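Local coordinates for concanavalin A-like lectin protein kinase family protein (Theobroma cacao, PDB 6CTH) that probably transfers phosphate from ATP to protein substrates, and here holds an oxindole inhibitor together with a magnesium ion, at residues C269-H274 with N295-M300; M184-L189 with N275-I280; G106-T111 with S151-K156; E209-R214 with K257-L262. One frame throughout, in Å; residues are numbered along the deposited sequence.

Contact 1: residues C269-H274 with N295-M300; sequences CAHPSH and NLPGSM. With ACT (acetate ion), chain D.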
loop_
_atom_site.group_PDB
_atom_site.type_symbol
_atom_site.label_atom_id
_atom_site.label_comp_id
_atom_site.label_asym_id
_atom_site.label_seq_id
_atom_site.Cartn_x
_atom_site.Cartn_y
_atom_site.Cartn_z
ATOM N N CYS A 269 -12.476 -6.444 -6.892
ATOM C CA CYS A 269 -11.635 -6.628 -5.719
ATOM C C CYS A 269 -12.322 -6.037 -4.506
ATOM O O CYS A 269 -12.285 -6.618 -3.445
ATOM C CB CYS A 269 -10.259 -5.986 -5.923
ATOM S SG CYS A 269 -9.237 -6.950 -7.065
ATOM N N ALA A 270 -13.015 -4.913 -4.706
ATOM C CA ALA A 270 -13.704 -4.243 -3.623
ATOM C C ALA A 270 -15.137 -4.696 -3.414
ATOM O O ALA A 270 -15.937 -3.983 -2.773
ATOM C CB ALA A 270 -13.614 -2.730 -3.814
ATOM N N HIS A 271 -15.479 -5.888 -3.876
ATOM C CA HIS A 271 -16.838 -6.376 -3.708
ATOM C C HIS A 271 -17.189 -6.499 -2.232
ATOM O O HIS A 271 -16.408 -7.049 -1.469
ATOM C CB HIS A 271 -16.934 -7.767 -4.330
ATOM C CG HIS A 271 -18.136 -7.965 -5.195
ATOM N ND1 HIS A 271 -19.420 -7.957 -4.697
ATOM C CD2 HIS A 271 -18.247 -8.183 -6.525
ATOM C CE1 HIS A 271 -20.272 -8.156 -5.686
ATOM N NE2 HIS A 271 -19.586 -8.296 -6.805
ATOM N N PRO A 272 -18.365 -6.015 -1.822
ATOM C CA PRO A 272 -18.743 -6.171 -0.425
ATOM C C PRO A 272 -18.738 -7.606 0.072
ATOM O O PRO A 272 -18.347 -7.854 1.217
ATOM C CB PRO A 272 -20.174 -5.564 -0.363
ATOM C CG PRO A 272 -20.152 -4.575 -1.473
ATOM C CD PRO A 272 -19.347 -5.198 -2.568
ATOM N N SER A 273 -19.077 -8.548 -0.795
ATOM C CA SER A 273 -19.128 -9.972 -0.430
ATOM C C SER A 273 -17.778 -10.613 -0.704
ATOM O O SER A 273 -17.338 -10.667 -1.849
ATOM C CB SER A 273 -20.164 -10.734 -1.226
ATOM O OG SER A 273 -21.309 -9.998 -1.161
ATOM N N HIS A 274 -17.102 -11.034 0.351
ATOM C CA HIS A 274 -15.761 -11.575 0.183
ATOM C C HIS A 274 -15.697 -12.775 -0.755
ATOM O O HIS A 274 -14.717 -12.946 -1.441
ATOM C CB HIS A 274 -15.111 -11.911 1.531
ATOM C CG HIS A 274 -15.771 -13.031 2.253
ATOM N ND1 HIS A 274 -15.408 -14.347 2.056
ATOM C CD2 HIS A 274 -16.766 -13.036 3.168
ATOM C CE1 HIS A 274 -16.216 -15.126 2.759
ATOM N NE2 HIS A 274 -17.029 -14.354 3.465
ATOM N N ASN A 295 -17.812 -9.987 -14.751
ATOM C CA ASN A 295 -19.228 -9.597 -14.855
ATOM C C ASN A 295 -19.658 -9.005 -13.506
ATOM O O ASN A 295 -19.803 -9.714 -12.512
ATOM C CB ASN A 295 -20.127 -10.777 -15.235
ATOM C CG ASN A 295 -20.060 -11.101 -16.724
ATOM O OD1 ASN A 295 -19.192 -10.583 -17.444
ATOM N ND2 ASN A 295 -20.962 -11.976 -17.194
ATOM N N LEU A 296 -19.820 -7.705 -13.492
ATOM C CA LEU A 296 -20.195 -6.990 -12.267
ATOM C C LEU A 296 -21.626 -6.517 -12.393
ATOM O O LEU A 296 -22.004 -6.125 -13.466
ATOM C CB LEU A 296 -19.289 -5.804 -12.104
ATOM C CG LEU A 296 -17.840 -6.202 -11.833
ATOM C CD1 LEU A 296 -17.033 -4.936 -11.735
ATOM C CD2 LEU A 296 -17.706 -7.002 -10.534
ATOM N N PRO A 297 -22.412 -6.564 -11.303
ATOM C CA PRO A 297 -23.681 -5.853 -11.333
ATOM C C PRO A 297 -23.461 -4.342 -11.434
ATOM O O PRO A 297 -22.445 -3.814 -10.956
ATOM C CB PRO A 297 -24.306 -6.236 -9.987
ATOM C CG PRO A 297 -23.110 -6.405 -9.103
ATOM C CD PRO A 297 -22.244 -7.240 -10.008
ATOM N N GLY A 298 -24.427 -3.648 -12.037
ATOM C CA GLY A 298 -24.357 -2.200 -12.168
ATOM C C GLY A 298 -24.543 -1.459 -10.860
ATOM O O GLY A 298 -24.039 -0.363 -10.708
ATOM N N SER A 299 -25.238 -2.052 -9.897
ATOM C CA SER A 299 -25.341 -1.458 -8.556
ATOM C C SER A 299 -24.477 -2.191 -7.544
ATOM O O SER A 299 -24.459 -3.432 -7.537
ATOM C CB SER A 299 -26.783 -1.488 -8.060
ATOM O OG SER A 299 -27.554 -0.639 -8.863
ATOM N N MET A 300 -23.878 -1.431 -6.627
ATOM C CA MET A 300 -23.095 -2.025 -5.555
ATOM C C MET A 300 -24.015 -2.772 -4.593
ATOM O O MET A 300 -24.979 -2.173 -4.085
ATOM C CB MET A 300 -22.357 -0.940 -4.768
ATOM C CG MET A 300 -21.450 -1.513 -3.690
ATOM S SD MET A 300 -20.345 -0.287 -2.935
ATOM C CE MET A 300 -21.222 0.040 -1.408
HETATM C C ACT D . -16.829 -13.140 -13.270
HETATM O O ACT D . -17.775 -12.725 -12.592
HETATM O OXT ACT D . -16.503 -12.577 -14.322
HETATM C CH3 ACT D . -15.975 -14.233 -12.713
#
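His-271 and Pro-272 meet Leu-296, Pro-297 and Met-300 at the surface of the large lobe of the protein kinase fold. The contact joins the loop between helices 256-269 and 280-287 to the tail that follows the last helix. It is made by van der Waals packing, with no hydrogen bond across it. The imidazole of His-271 brings CD2 to 4.2 Å from CD2 of Leu-296. NE2 of His-271 lies 4.3 Å from CD of Pro-297. Both neighbours approach the ring obliquely. On the next residue, CG of Pro-272 sits 4.0 Å from CG of Met-300. CG of Met-300, anti to the backbone N (chi1 -176°), is the atom that meets the proline ring; the chain bends further out, at chi3.

Trp-234 of helix 229-238 touches both sides of the contact. It packs edge-to-face with His-271, touches Pro-272 and Met-300, and gives its NE1 hydrogen to Pro-297 O. At the first residue of 295-300, Asn-295 N donates to OXT of an acetate ion, probably from the crystallisation liquor, at 2.9 Å.

Contact 2: residues M184-L189 with N275-I280; sequences MAPECL and NLRPSI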
loop_
_atom_site.group_PDB
_atom_site.type_symbol
_atom_site.label_atom_id
_atom_site.label_comp_id
_atom_site.label_asym_id
_atom_site.label_seq_id
_atom_site.Cartn_x
_atom_site.Cartn_y
_atom_site.Cartn_z
ATOM N N MET A 184 -10.519 -1.257 4.753
ATOM C CA MET A 184 -10.879 -2.471 5.441
ATOM C C MET A 184 -12.161 -3.057 4.910
ATOM O O MET A 184 -13.204 -2.358 4.818
ATOM C CB MET A 184 -10.953 -2.226 6.937
ATOM C CG MET A 184 -9.602 -2.010 7.597
ATOM S SD MET A 184 -9.760 -1.438 9.303
ATOM C CE MET A 184 -10.092 -2.939 10.187
ATOM N N ALA A 185 -12.109 -4.325 4.502
ATOM C CA ALA A 185 -13.282 -5.019 4.003
ATOM C C ALA A 185 -14.387 -5.108 5.050
ATOM O O ALA A 185 -14.095 -5.191 6.247
ATOM C CB ALA A 185 -12.896 -6.450 3.556
ATOM N N PRO A 186 -15.660 -5.122 4.611
ATOM C CA PRO A 186 -16.722 -5.116 5.634
ATOM C C PRO A 186 -16.716 -6.261 6.642
ATOM O O PRO A 186 -17.004 -6.008 7.832
ATOM C CB PRO A 186 -18.043 -5.099 4.820
ATOM C CG PRO A 186 -17.660 -5.406 3.452
ATOM C CD PRO A 186 -16.197 -5.089 3.247
ATOM N N GLU A 187 -16.381 -7.472 6.179
ATOM C CA GLU A 187 -16.274 -8.613 7.054
ATOM C C GLU A 187 -15.176 -8.451 8.141
ATOM O O GLU A 187 -15.264 -9.103 9.165
ATOM C CB GLU A 187 -16.150 -9.941 6.282
ATOM C CG GLU A 187 -14.773 -10.203 5.664
ATOM C CD GLU A 187 -14.538 -9.534 4.326
ATOM O OE1 GLU A 187 -15.456 -8.792 3.804
ATOM O OE2 GLU A 187 -13.413 -9.776 3.774
ATOM N N CYS A 188 -14.175 -7.588 7.935
ATOM C CA CYS A 188 -13.222 -7.273 9.022
ATOM C C CYS A 188 -13.953 -6.767 10.221
ATOM O O CYS A 188 -13.656 -7.192 11.344
ATOM C CB CYS A 188 -12.228 -6.170 8.659
ATOM S SG CYS A 188 -11.035 -6.645 7.390
ATOM N N LEU A 189 -14.871 -5.825 10.013
ATOM C CA LEU A 189 -15.544 -5.243 11.161
ATOM C C LEU A 189 -16.620 -6.135 11.736
ATOM O O LEU A 189 -16.914 -6.039 12.939
ATOM C CB LEU A 189 -16.204 -3.910 10.820
ATOM C CG LEU A 189 -15.341 -2.742 10.391
ATOM C CD1 LEU A 189 -16.207 -1.484 10.486
ATOM C CD2 LEU A 189 -14.045 -2.609 11.206
ATOM N N ASN A 275 -16.754 -13.578 -0.807
ATOM C CA ASN A 275 -16.722 -14.765 -1.687
ATOM C C ASN A 275 -16.761 -14.444 -3.189
ATOM O O ASN A 275 -16.492 -15.321 -4.000
ATOM C CB ASN A 275 -17.833 -15.757 -1.301
ATOM C CG ASN A 275 -19.199 -15.295 -1.715
ATOM O OD1 ASN A 275 -19.593 -14.196 -1.413
ATOM N ND2 ASN A 275 -19.928 -16.144 -2.419
ATOM N N LEU A 276 -17.052 -13.205 -3.568
ATOM C CA LEU A 276 -17.084 -12.823 -4.972
ATOM C C LEU A 276 -15.838 -12.126 -5.432
ATOM O O LEU A 276 -15.751 -11.723 -6.601
ATOM C CB LEU A 276 -18.297 -11.897 -5.203
ATOM C CG LEU A 276 -19.685 -12.457 -4.839
ATOM C CD1 LEU A 276 -20.796 -11.497 -5.315
ATOM C CD2 LEU A 276 -19.922 -13.822 -5.469
ATOM N N ARG A 277 -14.858 -11.925 -4.530
ATOM C CA ARG A 277 -13.622 -11.290 -4.914
ATOM C C ARG A 277 -12.699 -12.294 -5.581
ATOM O O ARG A 277 -12.717 -13.487 -5.235
ATOM C CB ARG A 277 -12.909 -10.682 -3.688
ATOM C CG ARG A 277 -13.727 -9.576 -2.999
ATOM C CD ARG A 277 -13.067 -9.030 -1.757
ATOM N NE ARG A 277 -14.068 -8.377 -0.919
ATOM C CZ ARG A 277 -14.126 -8.471 0.395
ATOM N NH1 ARG A 277 -13.163 -9.057 1.085
ATOM N NH2 ARG A 277 -15.149 -7.957 1.018
ATOM N N PRO A 278 -11.885 -11.822 -6.538
ATOM C CA PRO A 278 -10.935 -12.680 -7.216
ATOM C C PRO A 278 -9.727 -13.012 -6.362
ATOM O O PRO A 278 -9.461 -12.319 -5.385
ATOM C CB PRO A 278 -10.469 -11.817 -8.378
ATOM C CG PRO A 278 -10.548 -10.403 -7.840
ATOM C CD PRO A 278 -11.766 -10.427 -6.983
ATOM N N SER A 279 -8.980 -14.033 -6.780
ATOM C CA SER A 279 -7.631 -14.202 -6.327
ATOM C C SER A 279 -6.734 -13.174 -6.999
ATOM O O SER A 279 -7.018 -12.669 -8.090
ATOM C CB SER A 279 -7.089 -15.594 -6.632
ATOM O OG SER A 279 -6.931 -15.801 -8.028
ATOM N N ILE A 280 -5.582 -12.882 -6.379
ATOM C CA ILE A 280 -4.703 -11.900 -6.986
ATOM C C ILE A 280 -4.136 -12.445 -8.331
ATOM O O ILE A 280 -3.861 -11.674 -9.233
ATOM C CB ILE A 280 -3.599 -11.413 -6.021
ATOM C CG1 ILE A 280 -2.908 -10.165 -6.569
ATOM C CG2 ILE A 280 -2.625 -12.522 -5.691
ATOM C CD1 ILE A 280 -3.775 -8.946 -6.581
#
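Glu-187 and Arg-277 form the salt bridge that is a hallmark of the protein kinase fold. Ala-185, Pro-186 and Glu-187 are the APE motif that closes the activation segment. Arg-277 corresponds to the conserved arginine of the loop before the last helix of the large lobe.

The ionic part is a two-pronged, end-on grip. NH2 of Arg-277 donates to OE1 of Glu-187 at 2.9 Å, and NH1 of Arg-277 to OE2 of Glu-187 at 2.8 Å. Both bonds are fairly straight, and each oxygen uses its syn lone pair. The carboxylate and guanidinium planes are only 23° apart, with both oxygens near the guanidinium plane. The paired charge would probably keep the glutamate ionised. The glutamate reaches this place by a turn: CG sits between the backbone N and the carbonyl carbon (chi1 76°), and the chain bends again at chi2. The arginine comes from the opposite direction, extended from CG to NE.

Van der Waals contacts to the guanidinium complete the contact. CB of Ala-185 is 3.6 Å from NH1 of Arg-277, and CD of Pro-186 is 3.8 Å from NH2 of Arg-277. Both approach the guanidinium obliquely.

A third polar bond fixes the rotation of the buried arginine head, since NE donates to His-271 O. NH1 also makes a weak bond to Glu-197 O, near the start of helix 196-212. Tyr-201 of that helix touches Ala-185, Pro-186 and Arg-277, so the bridge links the short helix 186-191 to the loop before helix 280-287 against one flank of helix 196-212.

Contact 3: residues G106-T111 with S151-K156; sequences GKSLLT and SSFNAK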
loop_
_atom_site.group_PDB
_atom_site.type_symbol
_atom_site.label_atom_id
_atom_site.label_comp_id
_atom_site.label_asym_id
_atom_site.label_seq_id
_atom_site.Cartn_x
_atom_site.Cartn_y
_atom_site.Cartn_z
ATOM N N GLY A 106 0.148 15.866 -5.112
ATOM C CA GLY A 106 0.821 16.536 -6.222
ATOM C C GLY A 106 2.318 16.745 -6.152
ATOM O O GLY A 106 2.816 17.696 -6.728
ATOM N N LYS A 107 3.072 15.850 -5.501
ATOM C CA LYS A 107 4.537 15.875 -5.605
ATOM C C LYS A 107 4.996 15.772 -7.074
ATOM O O LYS A 107 5.976 16.398 -7.458
ATOM C CB LYS A 107 5.193 14.758 -4.763
ATOM N N SER A 108 4.321 14.934 -7.871
ATOM C CA SER A 108 4.446 14.940 -9.337
ATOM C C SER A 108 3.137 14.437 -9.931
ATOM O O SER A 108 2.294 13.927 -9.210
ATOM C CB SER A 108 5.603 14.074 -9.831
ATOM O OG SER A 108 5.297 12.673 -9.771
ATOM N N LEU A 109 2.978 14.581 -11.240
ATOM C CA LEU A 109 1.841 14.027 -11.950
ATOM C C LEU A 109 2.312 12.700 -12.473
ATOM O O LEU A 109 3.222 12.657 -13.302
ATOM C CB LEU A 109 1.409 14.900 -13.138
ATOM C CG LEU A 109 0.269 14.349 -14.009
ATOM C CD1 LEU A 109 -0.967 14.043 -13.162
ATOM C CD2 LEU A 109 -0.090 15.289 -15.148
ATOM N N LEU A 110 1.700 11.627 -11.989
ATOM C CA LEU A 110 2.009 10.292 -12.486
ATOM C C LEU A 110 1.272 10.059 -13.788
ATOM O O LEU A 110 0.053 10.164 -13.822
ATOM C CB LEU A 110 1.654 9.217 -11.441
ATOM C CG LEU A 110 2.561 9.223 -10.183
ATOM C CD1 LEU A 110 2.237 8.062 -9.268
ATOM C CD2 LEU A 110 4.041 9.174 -10.486
ATOM N N THR A 111 2.001 9.734 -14.854
ATOM C CA THR A 111 1.385 9.407 -16.150
ATOM C C THR A 111 0.515 8.153 -16.022
ATOM O O THR A 111 0.682 7.345 -15.077
ATOM C CB THR A 111 2.405 9.110 -17.269
ATOM O OG1 THR A 111 3.143 7.914 -16.959
ATOM C CG2 THR A 111 3.403 10.281 -17.495
ATOM N N SER A 151 13.530 5.271 -8.154
ATOM C CA SER A 151 13.920 6.314 -9.098
ATOM C C SER A 151 13.173 6.219 -10.411
ATOM O O SER A 151 12.916 7.222 -11.049
ATOM C CB SER A 151 15.436 6.332 -9.320
ATOM O OG SER A 151 15.900 5.140 -9.921
ATOM N N SER A 152 12.893 5.000 -10.842
ATOM C CA SER A 152 12.115 4.757 -12.076
ATOM C C SER A 152 10.604 4.651 -11.854
ATOM O O SER A 152 9.860 4.182 -12.755
ATOM C CB SER A 152 12.592 3.469 -12.760
ATOM O OG SER A 152 13.992 3.409 -12.860
ATOM N N PHE A 153 10.135 5.059 -10.671
ATOM C CA PHE A 153 8.760 4.892 -10.299
ATOM C C PHE A 153 8.263 3.429 -10.289
ATOM O O PHE A 153 7.068 3.184 -10.444
ATOM C CB PHE A 153 7.880 5.788 -11.168
ATOM C CG PHE A 153 8.098 7.248 -10.915
ATOM C CD1 PHE A 153 7.470 7.876 -9.848
ATOM C CD2 PHE A 153 8.945 7.994 -11.725
ATOM C CE1 PHE A 153 7.668 9.227 -9.588
ATOM C CE2 PHE A 153 9.128 9.361 -11.488
ATOM C CZ PHE A 153 8.503 9.964 -10.410
ATOM N N ASN A 154 9.162 2.471 -10.062
ATOM C CA ASN A 154 8.737 1.110 -9.748
ATOM C C ASN A 154 8.258 1.114 -8.293
ATOM O O ASN A 154 8.829 1.834 -7.451
ATOM C CB ASN A 154 9.859 0.091 -9.928
ATOM C CG ASN A 154 10.380 0.009 -11.390
ATOM O OD1 ASN A 154 9.622 -0.201 -12.321
ATOM N ND2 ASN A 154 11.688 0.209 -11.562
ATOM N N ALA A 155 7.216 0.342 -8.010
ATOM C CA ALA A 155 6.569 0.338 -6.682
ATOM C C ALA A 155 7.037 -0.790 -5.775
ATOM O O ALA A 155 7.271 -1.921 -6.271
ATOM C CB ALA A 155 5.086 0.276 -6.854
ATOM N N LYS A 156 7.241 -0.504 -4.486
ATOM C CA LYS A 156 7.565 -1.490 -3.469
ATOM C C LYS A 156 6.619 -1.359 -2.293
ATOM O O LYS A 156 6.535 -0.294 -1.699
ATOM C CB LYS A 156 9.007 -1.344 -2.984
ATOM C CG LYS A 156 10.059 -1.821 -3.986
ATOM C CD LYS A 156 11.501 -1.632 -3.513
ATOM C CE LYS A 156 12.493 -2.350 -4.422
ATOM N NZ LYS A 156 12.757 -3.754 -3.961
#
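This is a small, mostly apolar contact in the large lobe of the kinase, between Leu-110 and Ser-108 of the loop before helix 112-132 and Phe-153 of the turn before strand 155-157. The phenyl ring does most of the work. CD2 of Leu-110 lies 3.7 Å from CD1 of Phe-153 and equally near its CE1; one methyl branch meets CD1 and CE1 together, obliquely to the ring. OG of Ser-108 comes within 4.2 Å of CE1 of Phe-153, a van der Waals contact. The hydroxyl of Ser-108 is hydrogen-bonded to His-102 ND1.

Phe-153 has a positive phi of 59°, in a tight turn that directs its side chain at the loop. Val-114 of helix 112-132 and Asn-96 also touch the phenyl group, while Leu-110 is buried among Leu-99, His-102 and Ile-103 of helix 99-103 and Ile-118 of helix 112-132.

The side chain of Phe-153 is about 11 Å from the bound inhibitor. Strands 147-149 and 155-157 are the beta hairpin that follows the catalytic loop in protein kinases, and here its turn is packed against the connection between the first two helices of the large lobe.

Contact 4: residues E209-R214 with K257-L262; sequences EIASGR and KQLECL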
loop_
_atom_site.group_PDB
_atom_site.type_symbol
_atom_site.label_atom_id
_atom_site.label_comp_id
_atom_site.label_asym_id
_atom_site.label_seq_id
_atom_site.Cartn_x
_atom_site.Cartn_y
_atom_site.Cartn_z
ATOM N N GLU A 209 -8.112 4.412 -6.223
ATOM C CA GLU A 209 -7.425 5.654 -5.845
ATOM C C GLU A 209 -6.436 6.043 -6.916
ATOM O O GLU A 209 -6.288 7.207 -7.239
ATOM C CB GLU A 209 -6.695 5.552 -4.504
ATOM C CG GLU A 209 -7.604 5.335 -3.316
ATOM C CD GLU A 209 -6.921 5.208 -2.003
ATOM O OE1 GLU A 209 -5.838 4.536 -1.973
ATOM O OE2 GLU A 209 -7.429 5.779 -0.975
ATOM N N ILE A 210 -5.671 5.058 -7.430
ATOM C CA ILE A 210 -4.695 5.338 -8.460
ATOM C C ILE A 210 -5.337 5.815 -9.799
ATOM O O ILE A 210 -4.872 6.770 -10.424
ATOM C CB ILE A 210 -3.810 4.085 -8.647
ATOM C CG1 ILE A 210 -2.935 3.876 -7.427
ATOM C CG2 ILE A 210 -2.940 4.151 -9.888
ATOM C CD1 ILE A 210 -2.165 2.554 -7.441
ATOM N N ALA A 211 -6.406 5.169 -10.217
ATOM C CA ALA A 211 -7.162 5.572 -11.416
ATOM C C ALA A 211 -7.715 7.009 -11.304
ATOM O O ALA A 211 -7.695 7.766 -12.281
ATOM C CB ALA A 211 -8.322 4.621 -11.627
ATOM N N SER A 212 -8.190 7.337 -10.118
ATOM C CA SER A 212 -9.035 8.536 -9.914
ATOM C C SER A 212 -8.285 9.728 -9.317
ATOM O O SER A 212 -8.764 10.887 -9.390
ATOM C CB SER A 212 -10.233 8.144 -9.031
ATOM O OG SER A 212 -9.844 7.969 -7.663
ATOM N N GLY A 213 -7.131 9.478 -8.696
ATOM C CA GLY A 213 -6.439 10.481 -7.915
ATOM C C GLY A 213 -7.203 10.983 -6.712
ATOM O O GLY A 213 -6.959 12.100 -6.264
ATOM N N ARG A 214 -8.131 10.181 -6.185
ATOM C CA ARG A 214 -8.994 10.556 -5.069
ATOM C C ARG A 214 -8.794 9.564 -3.940
ATOM O O ARG A 214 -8.750 8.345 -4.194
ATOM C CB ARG A 214 -10.461 10.500 -5.473
ATOM C CG ARG A 214 -10.824 11.566 -6.491
ATOM C CD ARG A 214 -12.251 11.405 -6.966
ATOM N NE ARG A 214 -12.564 12.279 -8.104
ATOM C CZ ARG A 214 -12.903 13.574 -8.027
ATOM N NH1 ARG A 214 -12.956 14.208 -6.857
ATOM N NH2 ARG A 214 -13.173 14.245 -9.159
ATOM N N LYS A 257 -9.008 1.576 -22.684
ATOM C CA LYS A 257 -9.126 0.142 -22.498
ATOM C C LYS A 257 -8.503 -0.293 -21.133
ATOM O O LYS A 257 -9.070 -1.112 -20.414
ATOM C CB LYS A 257 -8.403 -0.514 -23.654
ATOM C CG LYS A 257 -8.503 -2.006 -23.728
ATOM C CD LYS A 257 -7.536 -2.535 -24.797
ATOM C CE LYS A 257 -7.373 -4.038 -24.697
ATOM N NZ LYS A 257 -8.710 -4.711 -24.774
ATOM N N GLN A 258 -7.346 0.276 -20.811
ATOM C CA GLN A 258 -6.648 0.002 -19.537
ATOM C C GLN A 258 -7.382 0.661 -18.396
ATOM O O GLN A 258 -7.455 0.113 -17.309
ATOM C CB GLN A 258 -5.182 0.461 -19.581
ATOM C CG GLN A 258 -4.283 -0.396 -20.463
ATOM C CD GLN A 258 -2.842 0.080 -20.526
ATOM O OE1 GLN A 258 -2.494 1.168 -20.085
ATOM N NE2 GLN A 258 -1.993 -0.747 -21.090
ATOM N N LEU A 259 -7.988 1.827 -18.633
ATOM C CA LEU A 259 -8.733 2.489 -17.573
ATOM C C LEU A 259 -9.944 1.672 -17.203
ATOM O O LEU A 259 -10.229 1.491 -16.030
ATOM C CB LEU A 259 -9.188 3.908 -17.965
ATOM C CG LEU A 259 -10.141 4.585 -16.983
ATOM C CD1 LEU A 259 -9.550 4.791 -15.591
ATOM C CD2 LEU A 259 -10.563 5.918 -17.583
ATOM N N GLU A 260 -10.677 1.197 -18.216
ATOM C CA GLU A 260 -11.816 0.357 -17.980
ATOM C C GLU A 260 -11.418 -0.864 -17.186
ATOM O O GLU A 260 -12.109 -1.276 -16.255
ATOM C CB GLU A 260 -12.427 -0.109 -19.328
ATOM C CG GLU A 260 -13.654 -0.981 -19.184
ATOM C CD GLU A 260 -14.274 -1.313 -20.544
ATOM O OE1 GLU A 260 -13.571 -1.909 -21.375
ATOM O OE2 GLU A 260 -15.421 -0.905 -20.750
ATOM N N CYS A 261 -10.310 -1.455 -17.597
ATOM C CA CYS A 261 -9.856 -2.685 -16.986
ATOM C C CYS A 261 -9.509 -2.448 -15.530
ATOM O O CYS A 261 -9.905 -3.226 -14.673
ATOM C CB CYS A 261 -8.660 -3.210 -17.731
ATOM S SG CYS A 261 -8.195 -4.847 -17.145
ATOM N N LEU A 262 -8.786 -1.370 -15.278
ATOM C CA LEU A 262 -8.401 -0.989 -13.910
ATOM C C LEU A 262 -9.603 -0.747 -13.043
ATOM O O LEU A 262 -9.655 -1.235 -11.927
ATOM C CB LEU A 262 -7.458 0.218 -13.901
ATOM C CG LEU A 262 -6.891 0.630 -12.530
ATOM C CD1 LEU A 262 -6.176 -0.517 -11.843
ATOM C CD2 LEU A 262 -5.918 1.789 -12.665
#
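Helices 196-212 and 256-269 come close at Ala-211 and Leu-259, whose CA atoms are 7.1 Å apart. The small alanine faces two leucines one turn apart on the other helix. CB of Ala-211 lies 3.9 Å from CD2 of Leu-262 and 4.2 Å from CD1 of Leu-259. Each leucine touches the alanine methyl with one branch. In both leucines chi1 is near 180° and chi2 near 60°; together they place one methyl of each beside the alanine CB. No hydrogen bond crosses the interface, and all three residues are buried.

In the protein kinase fold, helix 196-212 is the central hydrophobic helix of the large lobe, and this contact packs helix 256-269 against its C-terminal end. Leu-262 also touches Trp-112 and Val-119 of helix 112-132, so three helices share the same apolar patch.

Just beyond the alanine the first helix stops. Gly-213 leaves helical geometry with positive phi. Ser-212 OG accepts a hydrogen bond from Arg-214 N at 3.2 Å, forming an ST turn. Ile-210 O is bonded to Arg-115 NH1, a further tie to helix 112-132.

In the fold
All four contacts lie in the large lobe. Contact 4 is the buried one and wholly apolar across its interface; contact 1 is at the surface, and contacts 2 and 3 are partly buried. Contacts 1 and 2 touch through Arg-277, so the loop 270-279 takes part in van der Waals packing in contact 1 and in a salt bridge in contact 2. Helix 196-212 connects contact 2 with contact 4: Tyr-201 and Glu-197 serve the former, Ala-211 the latter. Helix 112-132 backs both contacts 3 and 4, whose centres are 15 Å apart. Contacts 2 and 3 are on opposite sides of the chain's centre.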